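Local structure of mandelate racemase / muconate lactonizing enzyme (Burkholderia pseudomallei, 2POD) at residues D152-F156 with K176-F180. The protein belongs to the mandelate racemase branch of the enolase superfamily and may be a lyase, as its family suggests, although its substrate is not established. Sequence-based numbering, arbitrary orientation.
Sequences DLNAF and KIWPF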
loop_
_atom_site.group_PDB
_atom_site.type_symbol
_atom_site.label_atom_id
_atom_site.label_comp_id
_atom_site.label_asym_id
_atom_site.label_seq_id
_atom_site.Cartn_x
_atom_site.Cartn_y
_atom_site.Cartn_z
ATOM N N ASP B 152 9.986 -16.351 43.669
ATOM C CA ASP B 152 9.105 -15.409 42.972
ATOM C C ASP B 152 8.323 -16.020 41.804
ATOM O O ASP B 152 7.240 -15.544 41.472
ATOM C CB ASP B 152 9.880 -14.166 42.519
ATOM C CG ASP B 152 10.213 -13.223 43.668
ATOM O OD1 ASP B 152 9.673 -13.400 44.783
ATOM O OD2 ASP B 152 11.021 -12.294 43.455
ATOM N N LEU B 153 8.877 -17.067 41.192
ATOM C CA LEU B 153 8.151 -17.887 40.220
ATOM C C LEU B 153 6.970 -18.618 40.849
ATOM O O LEU B 153 5.849 -18.534 40.346
ATOM C CB LEU B 153 9.087 -18.879 39.522
ATOM C CG LEU B 153 8.436 -19.908 38.588
ATOM C CD1 LEU B 153 8.182 -19.334 37.197
ATOM C CD2 LEU B 153 9.267 -21.183 38.512
ATOM N N ASN B 154 7.229 -19.328 41.947
ATOM C CA ASN B 154 6.178 -20.034 42.675
ATOM C C ASN B 154 5.187 -19.085 43.324
ATOM O O ASN B 154 3.995 -19.385 43.397
ATOM C CB ASN B 154 6.774 -20.982 43.720
ATOM C CG ASN B 154 7.188 -22.319 43.128
ATOM O OD1 ASN B 154 6.357 -23.071 42.607
ATOM N ND2 ASN B 154 8.482 -22.622 43.206
ATOM N N ALA B 155 5.689 -17.937 43.779
ATOM C CA ALA B 155 4.847 -16.863 44.289
ATOM C C ALA B 155 3.790 -16.382 43.283
ATOM O O ALA B 155 2.613 -16.337 43.631
ATOM C CB ALA B 155 5.689 -15.704 44.811
ATOM N N PHE B 156 4.183 -16.060 42.046
ATOM C CA PHE B 156 3.187 -15.642 41.044
ATOM C C PHE B 156 2.210 -16.719 40.571
ATOM O O PHE B 156 1.073 -16.412 40.199
ATOM C CB PHE B 156 3.760 -14.769 39.902
ATOM C CG PHE B 156 4.295 -15.530 38.696
ATOM C CD1 PHE B 156 5.660 -15.533 38.424
ATOM C CD2 PHE B 156 3.439 -16.155 37.789
ATOM C CE1 PHE B 156 6.171 -16.188 37.305
ATOM C CE2 PHE B 156 3.940 -16.826 36.669
ATOM C CZ PHE B 156 5.309 -16.839 36.424
ATOM N N LYS B 176 6.930 -8.386 36.041
ATOM C CA LYS B 176 6.702 -9.256 34.895
ATOM C C LYS B 176 6.435 -10.703 35.293
ATOM O O LYS B 176 7.215 -11.316 36.023
ATOM C CB LYS B 176 7.880 -9.200 33.928
ATOM C CG LYS B 176 7.581 -9.814 32.570
ATOM C CD LYS B 176 8.517 -9.280 31.520
ATOM C CE LYS B 176 9.817 -10.054 31.516
ATOM N NZ LYS B 176 10.822 -9.419 30.618
ATOM N N ILE B 177 5.326 -11.243 34.798
ATOM C CA ILE B 177 4.971 -12.640 35.038
ATOM C C ILE B 177 4.734 -13.399 33.722
ATOM O O ILE B 177 4.591 -12.783 32.669
ATOM C CB ILE B 177 3.749 -12.754 35.976
ATOM C CG1 ILE B 177 2.524 -12.082 35.347
ATOM C CG2 ILE B 177 4.069 -12.116 37.336
ATOM C CD1 ILE B 177 1.223 -12.441 36.013
ATOM N N TRP B 178 4.704 -14.731 33.787
ATOM C CA TRP B 178 4.459 -15.541 32.595
ATOM C C TRP B 178 3.551 -16.773 32.757
ATOM O O TRP B 178 3.958 -17.882 32.403
ATOM C CB TRP B 178 5.777 -15.915 31.907
ATOM C CG TRP B 178 6.806 -16.530 32.803
ATOM C CD1 TRP B 178 7.038 -17.864 32.995
ATOM C CD2 TRP B 178 7.755 -15.837 33.625
ATOM N NE1 TRP B 178 8.067 -18.043 33.889
ATOM C CE2 TRP B 178 8.524 -16.816 34.292
ATOM C CE3 TRP B 178 8.029 -14.484 33.866
ATOM C CZ2 TRP B 178 9.549 -16.484 35.177
ATOM C CZ3 TRP B 178 9.036 -14.158 34.749
ATOM C CH2 TRP B 178 9.793 -15.153 35.386
ATOM N N PRO B 179 2.297 -16.582 33.232
ATOM C CA PRO B 179 1.454 -17.729 33.600
ATOM C C PRO B 179 0.824 -18.546 32.447
ATOM O O PRO B 179 0.187 -19.568 32.712
ATOM C CB PRO B 179 0.357 -17.089 34.448
ATOM C CG PRO B 179 0.235 -15.713 33.919
ATOM C CD PRO B 179 1.596 -15.301 33.451
ATOM N N PHE B 180 0.993 -18.111 31.197
ATOM C CA PHE B 180 0.413 -18.815 30.043
ATOM C C PHE B 180 1.358 -19.876 29.484
ATOM O O PHE B 180 0.951 -20.725 28.695
ATOM C CB PHE B 180 0.004 -17.832 28.938
ATOM C CG PHE B 180 -0.999 -16.797 29.381
ATOM C CD1 PHE B 180 -0.576 -15.562 29.854
ATOM C CD2 PHE B 180 -2.359 -17.065 29.328
ATOM C CE1 PHE B 180 -1.487 -14.610 30.265
ATOM C CE2 PHE B 180 -3.284 -16.123 29.748
ATOM C CZ PHE B 180 -2.850 -14.892 30.213
#
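Phe156 is the knob of this contact: its ring reaches out from the helical turn 152-156 and fills a hollow shaped by Ile177, Trp178 and Pro179, where strand 174-177 gives way to loop. A flat, rigid side chain suits the place, because each wall meets a different part of it. Ile177 forms the floor. Its CB lies over the ring centre of Phe156, 3.9 Å from the centroid and 13° off the normal, a CH-pi contact, while its methyl CG2 rests 3.7 Å from CG of Phe156. A beta-branched residue offers bulk close to the strand backbone. The opposite face of the phenyl ring has Leu153 O above it, near the rim.

The far end of the phenylalanine turns its edge toward the broad, flat indole of Trp178 in a T-shaped pair, centroid to five-membered-ring centroid 5.0 Å, planes at 70°. CZ of Phe156 leads, 3.8 Å from CD2 of Trp178. Backbone lines the hollow too, oblique to the ring, with Trp178 N 3.4 Å from CZ of Phe156. Branched Leu153 sets its CD1 methyl 3.8 Å from CZ2 of Trp178. Pro179 borders the hollow with a compact apolar ring, CB 4.2 Å from CE2 of Phe156.

Leu163 of helix 160-170 and Cys123 also touch Phe156. The contact joins helix 152-158 to the C-terminal end of strand 174-177, which runs between parallel strands 117-122 and 216-220 in the TIM-barrel-like domain. Just past that end, Trp178 packs edge-to-face with His222 and touches Glu220, which binds sodium with Glu246 and Glu272.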